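Long-range contacts in particle-associated lyase (Acinetobacter bacteriophage AP22, PDB 4Y9V), which probably cleaves the capsular polysaccharide of Acinetobacter baumannii as a trimeric phage tailspike lyase, and binds a saccharide from that capsule: residues Ala571-Glu576 with Thr610-Asn615; Pro582-Thr587 with Ile602-Lys607; Ser81-Val86 with Val105-Asp110. One frame throughout, in Å; residues are numbered along the deposited sequence. Where two conformers were deposited one is given.

Contact 1: residues Ala571-Glu576 with Thr610-Asn615; sequences ATFFNE and TPKTFN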
loop_
_atom_site.group_PDB
_atom_site.type_symbol
_atom_site.label_atom_id
_atom_site.label_comp_id
_atom_site.label_asym_id
_atom_site.label_seq_id
_atom_site.Cartn_x
_atom_site.Cartn_y
_atom_site.Cartn_z
ATOM N N ALA A 571 35.889 43.141 -12.752
ATOM C CA ALA A 571 37.100 43.376 -11.958
ATOM C C ALA A 571 37.050 44.664 -11.152
ATOM O O ALA A 571 37.875 44.815 -10.253
ATOM C CB ALA A 571 38.322 43.306 -12.853
ATOM N N THR A 572 36.133 45.587 -11.478
ATOM C CA THR A 572 36.027 46.816 -10.681
ATOM C C THR A 572 35.461 46.597 -9.307
ATOM O O THR A 572 35.562 47.457 -8.423
ATOM C CB THR A 572 35.213 47.951 -11.375
ATOM O OG1 THR A 572 33.835 47.628 -11.396
ATOM C CG2 THR A 572 35.751 48.237 -12.788
ATOM N N PHE A 573 34.775 45.466 -9.039
ATOM C CA PHE A 573 34.138 45.322 -7.742
ATOM C C PHE A 573 35.199 45.283 -6.618
ATOM O O PHE A 573 34.995 45.921 -5.578
ATOM C CB PHE A 573 33.212 44.077 -7.689
ATOM C CG PHE A 573 32.390 44.040 -6.453
ATOM C CD1 PHE A 573 31.267 44.849 -6.324
ATOM C CD2 PHE A 573 32.716 43.226 -5.392
ATOM C CE1 PHE A 573 30.516 44.814 -5.180
ATOM C CE2 PHE A 573 31.952 43.207 -4.235
ATOM C CZ PHE A 573 30.842 44.022 -4.133
ATOM N N PHE A 574 36.278 44.537 -6.828
ATOM C CA PHE A 574 37.301 44.368 -5.822
ATOM C C PHE A 574 38.596 45.147 -6.108
ATOM O O PHE A 574 39.556 44.993 -5.361
ATOM C CB PHE A 574 37.653 42.883 -5.612
ATOM C CG PHE A 574 36.509 42.107 -4.960
ATOM C CD1 PHE A 574 36.077 42.407 -3.688
ATOM C CD2 PHE A 574 35.885 41.060 -5.640
ATOM C CE1 PHE A 574 35.060 41.694 -3.074
ATOM C CE2 PHE A 574 34.846 40.366 -5.037
ATOM C CZ PHE A 574 34.448 40.658 -3.764
ATOM N N ASN A 575 38.586 45.983 -7.155
ATOM C CA ASN A 575 39.776 46.759 -7.500
ATOM C C ASN A 575 39.423 48.216 -7.731
ATOM O O ASN A 575 38.547 48.547 -8.515
ATOM C CB ASN A 575 40.439 46.199 -8.799
ATOM C CG ASN A 575 41.030 44.859 -8.488
ATOM O OD1 ASN A 575 42.135 44.754 -7.928
ATOM N ND2 ASN A 575 40.265 43.790 -8.727
ATOM N N GLU A 576 40.233 49.058 -7.056
ATOM C CA GLU A 576 40.098 50.522 -7.165
ATOM C C GLU A 576 40.524 51.019 -8.547
ATOM O O GLU A 576 39.962 52.003 -9.046
ATOM C CB GLU A 576 40.984 51.161 -6.095
ATOM C CG GLU A 576 40.449 50.858 -4.679
ATOM C CD GLU A 576 40.735 49.472 -4.098
ATOM O OE1 GLU A 576 41.691 48.809 -4.527
ATOM O OE2 GLU A 576 40.039 49.063 -3.199
ATOM N N THR A 610 39.196 49.021 0.237
ATOM C CA THR A 610 37.843 49.525 0.199
ATOM C C THR A 610 36.905 48.460 0.742
ATOM O O THR A 610 36.834 47.355 0.144
ATOM C CB THR A 610 37.423 49.830 -1.272
ATOM O OG1 THR A 610 38.364 50.733 -1.850
ATOM C CG2 THR A 610 36.057 50.456 -1.405
ATOM N N PRO A 611 36.174 48.707 1.785
ATOM C CA PRO A 611 35.180 47.721 2.283
ATOM C C PRO A 611 34.176 47.371 1.167
ATOM O O PRO A 611 33.699 48.253 0.448
ATOM C CB PRO A 611 34.481 48.456 3.433
ATOM C CG PRO A 611 35.567 49.374 3.960
ATOM C CD PRO A 611 36.206 49.905 2.680
ATOM N N LYS A 612 33.827 46.084 1.112
ATOM C CA LYS A 612 32.845 45.552 0.189
ATOM C C LYS A 612 31.940 44.536 0.897
ATOM O O LYS A 612 32.443 43.735 1.672
ATOM C CB LYS A 612 33.497 44.810 -0.994
ATOM C CG LYS A 612 34.278 45.678 -1.947
ATOM C CD LYS A 612 33.453 46.475 -2.869
ATOM C CE LYS A 612 34.110 47.774 -3.315
ATOM N NZ LYS A 612 33.584 48.106 -4.664
ATOM N N THR A 613 30.647 44.573 0.564
ATOM C CA THR A 613 29.668 43.628 1.101
ATOM C C THR A 613 29.297 42.629 0.018
ATOM O O THR A 613 28.984 43.019 -1.135
ATOM C CB THR A 613 28.416 44.381 1.616
ATOM O OG1 THR A 613 28.809 45.296 2.635
ATOM C CG2 THR A 613 27.372 43.429 2.143
ATOM N N PHE A 614 29.329 41.335 0.356
ATOM C CA PHE A 614 29.091 40.276 -0.627
ATOM C C PHE A 614 28.705 39.013 0.115
ATOM O O PHE A 614 28.732 38.968 1.346
ATOM C CB PHE A 614 30.302 40.116 -1.558
ATOM C CG PHE A 614 31.597 39.822 -0.783
ATOM C CD1 PHE A 614 31.949 38.527 -0.497
ATOM C CD2 PHE A 614 32.401 40.861 -0.377
ATOM C CE1 PHE A 614 33.112 38.276 0.227
ATOM C CE2 PHE A 614 33.559 40.614 0.337
ATOM C CZ PHE A 614 33.913 39.313 0.635
ATOM N N ASN A 615 28.358 37.980 -0.636
ATOM C CA ASN A 615 27.936 36.708 -0.041
ATOM C C ASN A 615 29.029 35.654 -0.050
ATOM O O ASN A 615 29.778 35.500 -1.023
ATOM C CB ASN A 615 26.747 36.158 -0.819
ATOM C CG ASN A 615 25.451 36.869 -0.493
ATOM O OD1 ASN A 615 25.226 37.278 0.642
ATOM N ND2 ASN A 615 24.599 36.973 -1.519
HETATM O O HOH W 1 36.189 48.707 -6.018
HETATM O O HOH W 2 40.160 46.919 -1.590
#

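Contact 2: residues Pro582-Thr587 with Ile602-Lys607; sequences PLRTPT and ILWNKK. Unlike the reference sequence in segment 602-607: Ile602 (reference Val).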
loop_
_atom_site.group_PDB
_atom_site.type_symbol
_atom_site.label_atom_id
_atom_site.label_comp_id
_atom_site.label_asym_id
_atom_site.label_seq_id
_atom_site.Cartn_x
_atom_site.Cartn_y
_atom_site.Cartn_z
ATOM N N PRO A 582 49.170 42.989 -9.371
ATOM C CA PRO A 582 48.078 42.012 -9.390
ATOM C C PRO A 582 46.742 42.632 -9.042
ATOM O O PRO A 582 46.639 43.584 -8.262
ATOM C CB PRO A 582 48.511 41.038 -8.270
ATOM C CG PRO A 582 49.850 41.457 -7.835
ATOM C CD PRO A 582 50.260 42.710 -8.421
ATOM N N LEU A 583 45.699 42.050 -9.612
ATOM C CA LEU A 583 44.318 42.390 -9.296
ATOM C C LEU A 583 43.891 41.589 -8.060
ATOM O O LEU A 583 44.178 40.404 -7.943
ATOM C CB LEU A 583 43.424 42.028 -10.450
ATOM C CG LEU A 583 43.658 42.884 -11.708
ATOM C CD1 LEU A 583 43.333 42.111 -12.952
ATOM C CD2 LEU A 583 42.941 44.227 -11.593
ATOM N N ARG A 584 43.194 42.286 -7.142
ATOM C CA ARG A 584 42.627 41.649 -5.964
ATOM C C ARG A 584 41.474 40.712 -6.366
ATOM O O ARG A 584 40.606 41.114 -7.125
ATOM C CB ARG A 584 42.103 42.736 -5.037
ATOM C CG ARG A 584 41.577 42.213 -3.703
ATOM C CD ARG A 584 41.151 43.321 -2.794
ATOM N NE ARG A 584 42.222 44.211 -2.347
ATOM C CZ ARG A 584 42.519 45.404 -2.872
ATOM N NH1 ARG A 584 41.907 45.895 -3.962
ATOM N NH2 ARG A 584 43.485 46.114 -2.319
ATOM N N THR A 585 41.520 39.505 -5.780
ATOM C CA THR A 585 40.420 38.550 -5.993
ATOM C C THR A 585 40.104 37.887 -4.656
ATOM O O THR A 585 40.957 37.817 -3.756
ATOM C CB THR A 585 40.667 37.492 -7.056
ATOM O OG1 THR A 585 41.595 36.623 -6.455
ATOM C CG2 THR A 585 41.263 38.024 -8.344
ATOM N N PRO A 586 38.865 37.404 -4.497
ATOM C CA PRO A 586 38.456 36.778 -3.237
ATOM C C PRO A 586 38.594 35.261 -3.280
ATOM O O PRO A 586 37.738 34.566 -3.831
ATOM C CB PRO A 586 36.980 37.169 -3.189
ATOM C CG PRO A 586 36.536 37.178 -4.616
ATOM C CD PRO A 586 37.714 37.710 -5.355
ATOM N N THR A 587 39.666 34.673 -2.712
ATOM C CA THR A 587 39.779 33.212 -2.743
ATOM C C THR A 587 38.879 32.605 -1.671
ATOM O O THR A 587 39.085 32.870 -0.479
ATOM C CB THR A 587 41.234 32.788 -2.491
ATOM O OG1 THR A 587 42.081 33.271 -3.541
ATOM C CG2 THR A 587 41.342 31.257 -2.438
ATOM N N ILE A 602 37.024 34.407 2.957
ATOM C CA ILE A 602 37.852 34.773 1.830
ATOM C C ILE A 602 39.266 35.030 2.319
ATOM O O ILE A 602 39.469 35.717 3.331
ATOM C CB ILE A 602 37.326 36.130 1.203
ATOM C CG1 ILE A 602 35.984 35.927 0.574
ATOM C CG2 ILE A 602 38.346 36.704 0.231
ATOM C CD1 ILE A 602 36.114 34.729 -0.278
ATOM N N LEU A 603 40.231 34.516 1.565
ATOM C CA LEU A 603 41.647 34.883 1.706
ATOM C C LEU A 603 41.974 35.847 0.550
ATOM O O LEU A 603 41.749 35.517 -0.622
ATOM C CB LEU A 603 42.549 33.679 1.671
ATOM C CG LEU A 603 42.334 32.655 2.796
ATOM C CD1 LEU A 603 43.231 31.467 2.620
ATOM C CD2 LEU A 603 42.552 33.253 4.158
ATOM N N TRP A 604 42.484 37.015 0.882
ATOM C CA TRP A 604 42.802 38.035 -0.105
ATOM C C TRP A 604 44.235 37.894 -0.600
ATOM O O TRP A 604 45.152 37.666 0.222
ATOM C CB TRP A 604 42.617 39.453 0.497
ATOM C CG TRP A 604 41.221 39.703 0.953
ATOM C CD1 TRP A 604 40.778 39.755 2.238
ATOM C CD2 TRP A 604 40.073 39.940 0.108
ATOM N NE1 TRP A 604 39.413 40.001 2.266
ATOM C CE2 TRP A 604 38.972 40.106 0.978
ATOM C CE3 TRP A 604 39.873 39.998 -1.255
ATOM C CZ2 TRP A 604 37.671 40.341 0.495
ATOM C CZ3 TRP A 604 38.591 40.231 -1.757
ATOM C CH2 TRP A 604 37.514 40.396 -0.858
ATOM N N ASN A 605 44.465 38.114 -1.868
ATOM C CA ASN A 605 45.834 38.202 -2.387
ATOM C C ASN A 605 46.466 39.564 -2.186
ATOM O O ASN A 605 47.683 39.678 -2.301
ATOM C CB ASN A 605 45.908 37.759 -3.862
ATOM C CG ASN A 605 45.048 38.607 -4.783
ATOM O OD1 ASN A 605 43.993 39.113 -4.403
ATOM N ND2 ASN A 605 45.500 38.730 -6.030
ATOM N N LYS A 606 45.730 40.603 -1.892
ATOM C CA LYS A 606 46.365 41.855 -1.437
ATOM C C LYS A 606 45.289 42.467 -0.538
ATOM O O LYS A 606 44.079 42.447 -0.796
ATOM C CB LYS A 606 46.884 42.756 -2.545
ATOM C CG LYS A 606 45.820 43.259 -3.462
ATOM C CD LYS A 606 46.257 44.518 -4.166
ATOM C CE LYS A 606 45.600 44.891 -5.450
ATOM N NZ LYS A 606 46.266 46.038 -6.169
ATOM N N LYS A 607 45.807 43.031 0.549
ATOM C CA LYS A 607 45.002 43.449 1.666
ATOM C C LYS A 607 43.994 44.500 1.205
ATOM O O LYS A 607 44.237 45.329 0.320
ATOM C CB LYS A 607 45.821 43.948 2.845
ATOM C CG LYS A 607 46.354 45.288 2.849
ATOM C CD LYS A 607 47.155 45.588 4.119
ATOM C CE LYS A 607 47.907 46.920 3.898
ATOM N NZ LYS A 607 48.629 47.243 5.134
HETATM O O HOH W 3 48.672 45.064 -6.919
HETATM O O HOH W 4 45.187 47.748 -4.129
HETATM O O HOH W 5 42.824 35.789 -3.627
#

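Contact 3: residues Ser81-Val86 with Val105-Asp110; sequences SREYIV and VFNFGD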
loop_
_atom_site.group_PDB
_atom_site.type_symbol
_atom_site.label_atom_id
_atom_site.label_comp_id
_atom_site.label_asym_id
_atom_site.label_seq_id
_atom_site.Cartn_x
_atom_site.Cartn_y
_atom_site.Cartn_z
ATOM N N SER A 81 -31.212 -20.957 17.635
ATOM C CA SER A 81 -30.685 -19.943 18.545
ATOM C C SER A 81 -31.142 -20.184 19.996
ATOM O O SER A 81 -32.300 -19.962 20.352
ATOM C CB SER A 81 -31.210 -18.590 18.096
ATOM O OG SER A 81 -30.707 -17.555 18.886
ATOM N N ARG A 82 -30.181 -20.602 20.814
ATOM C CA ARG A 82 -30.270 -20.743 22.255
ATOM C C ARG A 82 -28.836 -20.612 22.782
ATOM O O ARG A 82 -27.888 -20.757 22.014
ATOM C CB ARG A 82 -30.817 -22.129 22.744
ATOM C CG ARG A 82 -32.141 -22.582 22.183
ATOM C CD ARG A 82 -32.530 -23.907 22.833
ATOM N NE ARG A 82 -33.774 -24.509 22.401
ATOM C CZ ARG A 82 -33.898 -25.349 21.378
ATOM N NH1 ARG A 82 -32.866 -25.673 20.602
ATOM N NH2 ARG A 82 -35.076 -25.891 21.129
ATOM N N GLU A 83 -28.700 -20.433 24.090
ATOM C CA GLU A 83 -27.414 -20.613 24.756
ATOM C C GLU A 83 -27.336 -22.061 25.250
ATOM O O GLU A 83 -28.229 -22.477 26.030
ATOM C CB GLU A 83 -27.197 -19.634 25.880
ATOM C CG GLU A 83 -25.835 -19.783 26.513
ATOM C CD GLU A 83 -25.489 -18.725 27.516
ATOM O OE1 GLU A 83 -25.602 -17.532 27.160
ATOM O OE2 GLU A 83 -25.038 -19.043 28.657
ATOM N N TYR A 84 -26.326 -22.787 24.837
ATOM C CA TYR A 84 -26.149 -24.199 25.179
ATOM C C TYR A 84 -24.925 -24.379 26.050
ATOM O O TYR A 84 -23.820 -23.925 25.694
ATOM C CB TYR A 84 -25.946 -25.022 23.924
ATOM C CG TYR A 84 -27.068 -24.961 22.926
ATOM C CD1 TYR A 84 -28.177 -25.776 23.039
ATOM C CD2 TYR A 84 -27.032 -24.085 21.845
ATOM C CE1 TYR A 84 -29.207 -25.738 22.121
ATOM C CE2 TYR A 84 -28.053 -24.029 20.927
ATOM C CZ TYR A 84 -29.139 -24.855 21.044
ATOM O OH TYR A 84 -30.172 -24.849 20.149
ATOM N N ILE A 85 -25.065 -25.145 27.135
ATOM C CA ILE A 85 -23.937 -25.582 27.943
ATOM C C ILE A 85 -23.129 -26.629 27.173
ATOM O O ILE A 85 -23.694 -27.610 26.676
ATOM C CB ILE A 85 -24.448 -26.156 29.263
ATOM C CG1 ILE A 85 -25.118 -25.074 30.089
ATOM C CG2 ILE A 85 -23.342 -26.854 30.021
ATOM C CD1 ILE A 85 -25.878 -25.590 31.309
ATOM N N VAL A 86 -21.801 -26.433 27.099
ATOM C CA VAL A 86 -20.888 -27.382 26.495
ATOM C C VAL A 86 -19.673 -27.503 27.431
ATOM O O VAL A 86 -18.711 -26.749 27.329
ATOM C CB VAL A 86 -20.431 -26.993 25.081
ATOM C CG1 VAL A 86 -19.527 -28.057 24.503
ATOM C CG2 VAL A 86 -21.624 -26.714 24.172
ATOM N N VAL A 105 -25.238 -19.561 21.188
ATOM C CA VAL A 105 -24.055 -19.336 22.007
ATOM C C VAL A 105 -23.681 -20.680 22.634
ATOM O O VAL A 105 -24.559 -21.346 23.226
ATOM C CB VAL A 105 -24.282 -18.266 23.084
ATOM C CG1 VAL A 105 -23.098 -18.137 24.002
ATOM C CG2 VAL A 105 -24.583 -16.936 22.406
ATOM N N PHE A 106 -22.412 -21.049 22.568
ATOM C CA PHE A 106 -21.910 -22.224 23.276
ATOM C C PHE A 106 -21.176 -21.734 24.534
ATOM O O PHE A 106 -20.204 -21.007 24.433
ATOM C CB PHE A 106 -20.997 -23.084 22.391
ATOM C CG PHE A 106 -21.731 -23.565 21.158
ATOM C CD1 PHE A 106 -22.734 -24.510 21.248
ATOM C CD2 PHE A 106 -21.430 -23.076 19.905
ATOM C CE1 PHE A 106 -23.423 -24.924 20.120
ATOM C CE2 PHE A 106 -22.132 -23.492 18.794
ATOM C CZ PHE A 106 -23.126 -24.434 18.896
ATOM N N ASN A 107 -21.718 -22.109 25.696
ATOM C CA ASN A 107 -21.147 -21.694 26.975
ATOM C C ASN A 107 -20.281 -22.838 27.504
ATOM O O ASN A 107 -20.819 -23.857 27.981
ATOM C CB ASN A 107 -22.250 -21.280 27.967
ATOM C CG ASN A 107 -21.632 -20.586 29.166
ATOM O OD1 ASN A 107 -20.517 -20.878 29.570
ATOM N ND2 ASN A 107 -22.406 -19.675 29.714
ATOM N N PHE A 108 -18.997 -22.664 27.365
ATOM C CA PHE A 108 -17.964 -23.617 27.750
ATOM C C PHE A 108 -17.620 -23.551 29.236
ATOM O O PHE A 108 -16.863 -24.412 29.723
ATOM C CB PHE A 108 -16.695 -23.322 26.951
ATOM C CG PHE A 108 -16.823 -23.512 25.453
ATOM C CD1 PHE A 108 -17.429 -24.639 24.913
ATOM C CD2 PHE A 108 -16.300 -22.566 24.580
ATOM C CE1 PHE A 108 -17.507 -24.809 23.537
ATOM C CE2 PHE A 108 -16.352 -22.750 23.225
ATOM C CZ PHE A 108 -16.976 -23.855 22.686
ATOM N N GLY A 109 -18.123 -22.561 29.959
ATOM C CA GLY A 109 -17.818 -22.527 31.376
ATOM C C GLY A 109 -16.332 -22.556 31.615
ATOM O O GLY A 109 -15.553 -21.854 30.971
ATOM N N ASP A 110 -15.925 -23.345 32.629
ATOM C CA ASP A 110 -14.550 -23.490 33.026
ATOM C C ASP A 110 -13.777 -24.562 32.241
ATOM O O ASP A 110 -12.547 -24.567 32.305
ATOM C CB ASP A 110 -14.439 -23.858 34.500
ATOM C CG ASP A 110 -14.782 -22.753 35.464
ATOM O OD1 ASP A 110 -14.227 -21.654 35.317
ATOM O OD2 ASP A 110 -15.533 -23.076 36.415
#

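Contact 1: residues Ala571-Glu576 with Thr610-Asn615
The aliphatic chain of Lys612 lies over one face of the Phe573 ring, with CD offset toward the rim and 3.8 Å from CZ. The two side chains run antiparallel to each other, so the ammonium ends up close to the backbone of the residue that supplies the ring. A bend at chi2 (-76°) folds the lysine chain across the aromatic surface, and NZ stands 4.6 Å from the centroid of the Phe573 ring, 19° off its normal, a cation-pi contact that continues the CH-pi contact of CD. The same NZ donates to Phe573 O at 2.8 Å and to a water that lies within bonding distance of Thr572 O and probably donates to it. At the edge of the Phe573 ring lies Thr613 O, near the ring plane.

Phe574 meets Phe614 in a T-shaped pair: its CE1-CZ edge faces the Phe614 ring, the planes stand at 87° and the centroids are 5.4 Å apart. Trp569 stacks on Phe573 and meets Phe574 edge-to-face, extending the aromatic cluster.

Farther along, Thr610 OG1 donates to Glu576 OE2 at 2.7 Å, using the anti lone pair of that oxygen, and a second water joins OE2 to Thr610 N. The other carboxylate oxygen, OE1, makes a salt bridge to Arg584.

In the tailspike Ig-like domain, the contact therefore fastens the 571-576 turn to the loop leading into strand 613-623 and to its first residues, an apolar T-shaped pair standing beside the polar links. Carbonyl, water and pi face all offer electron density to Lys612 NZ and together would probably stabilise the ammonium, whereas Glu576 OE2, 6.7 Å from NZ, is too far for contact.

Contact 2: residues Pro582-Thr587 with Ile602-Lys607
Arg584 and Lys606 are set roughly perpendicular to each other, with the methylenes CD and CE of the lysine over one face of the guanidinium. The arginine chain runs out extended and then bends at chi3 (-65°), which turns its NE toward Lys606 O at 3.0 Å, above the carbonyl plane. NH2 reaches Lys607 O at 2.9 Å, close to the guanidinium plane. The like charges, Arg584 NH2 and Lys606 NZ, stay 4.7 Å apart with a water accepting from both; NZ also bonds Pro582 O weakly, and Arg584 NH1 has a salt bridge to Glu576.

Asn605 presents its amide across the other backbone and uses both ends. ND2 donates to Leu583 O at 2.9 Å, almost straight and in the amide plane, while OD1 accepts from Thr585 N at 2.9 Å. One side chain thereby clamps the main chain on both flanks of Arg584.

The Trp604 ring plane is inclined 71° to the guanidinium. CE3 lies 3.7 Å from Arg584 CG, and CZ3 meets Pro586 CB at the same distance; Ile602 CG2 rests over the centre of one indole face. Beyond this, Thr587 and Leu603 form an antiparallel hydrogen-bonded pair.

The contact closes the open end of the hairpin formed by strands 586-594 and 597-604. Strand 538-545 flanks strand 597-604, and Phe614 of strand 613-623 packs on Ile602 and Trp604. Thr585 OG1 is hydrogen-bonded to Thr587 OG1 of the second subunit, and Thr587 OG1 to Thr585 OG1 of the third.

Contact 3: residues Ser81-Val86 with Val105-Asp110
Phe108 has Val86 O at its ring edge, in plane, and carries Phe106 O over the centre of one face. CB and CG1 of Val86 lie against the CD1-CE1 side of this ring, CB 3.8 Å from CD1, while the CG2 branch turns to Phe106 CD1 at 3.8 Å, so Val86 bridges the two rings. The side chains of Tyr84 and Phe106 run alongside each other in the same direction, with CD2 of the tyrosine 4.1 Å from CE1 of the phenylalanine. Arg82 CB lies over one face of the Tyr84 ring, offset toward the rim, and Tyr84 OH receives a bond from Arg82 NH1 at 2.9 Å, in the guanidinium plane. Arg82 NH1 also makes a salt bridge to Asp48, and Tyr84 OH is hydrogen-bonded to Lys80 O.

Glu83 and Asn107 occupy the opposite face of the strand pair. With CG anti to the backbone N (chi1 -177°), the glutamate reaches obliquely over Val105 toward Asn107, whose ND2 donates to Glu83 OE2 at 2.9 Å. The bond is nearly straight at the hydrogen (177°) and lies in the amide plane, yet it approaches OE2 from above the carboxylate plane. Asn107 OD1 accepts from Gly109 N, closing an Asx turn.

Four backbone bonds join the parallel strands, among them Tyr84 N to Val105 O at 2.8 Å. Strand 215-220 continues the parallel pairing on the far side of strand 105-109, and Ile62 and helix 63-71 pack near Val86. Such parallel pairing of equivalent strands from neighbouring coils is consistent with a right-handed parallel beta-helix, as in pectin lyase-like proteins.

How the contacts relate
Contact 3 comes first along the chain: strands 83-85 and 105-109 close a short loop near the N-terminal end of the parallel beta-helix. It is complete long before the other two open, and its nearest atoms lie about 76 Å from contact 1, on the opposite side of the chain's centre. Within the Ig-like domain toward the C terminus, contact 1 closes a larger loop, inside which contact 2, which closes the open end of the hairpin of strands 586-594 and 597-604, is nested. These two touch directly: Asn575 OD1 and Phe574 O probably accept bonds from Arg584, and Phe574 packs on Trp604. Both tie the 571-576 turn, the hairpin and strand 613-623 into one unit.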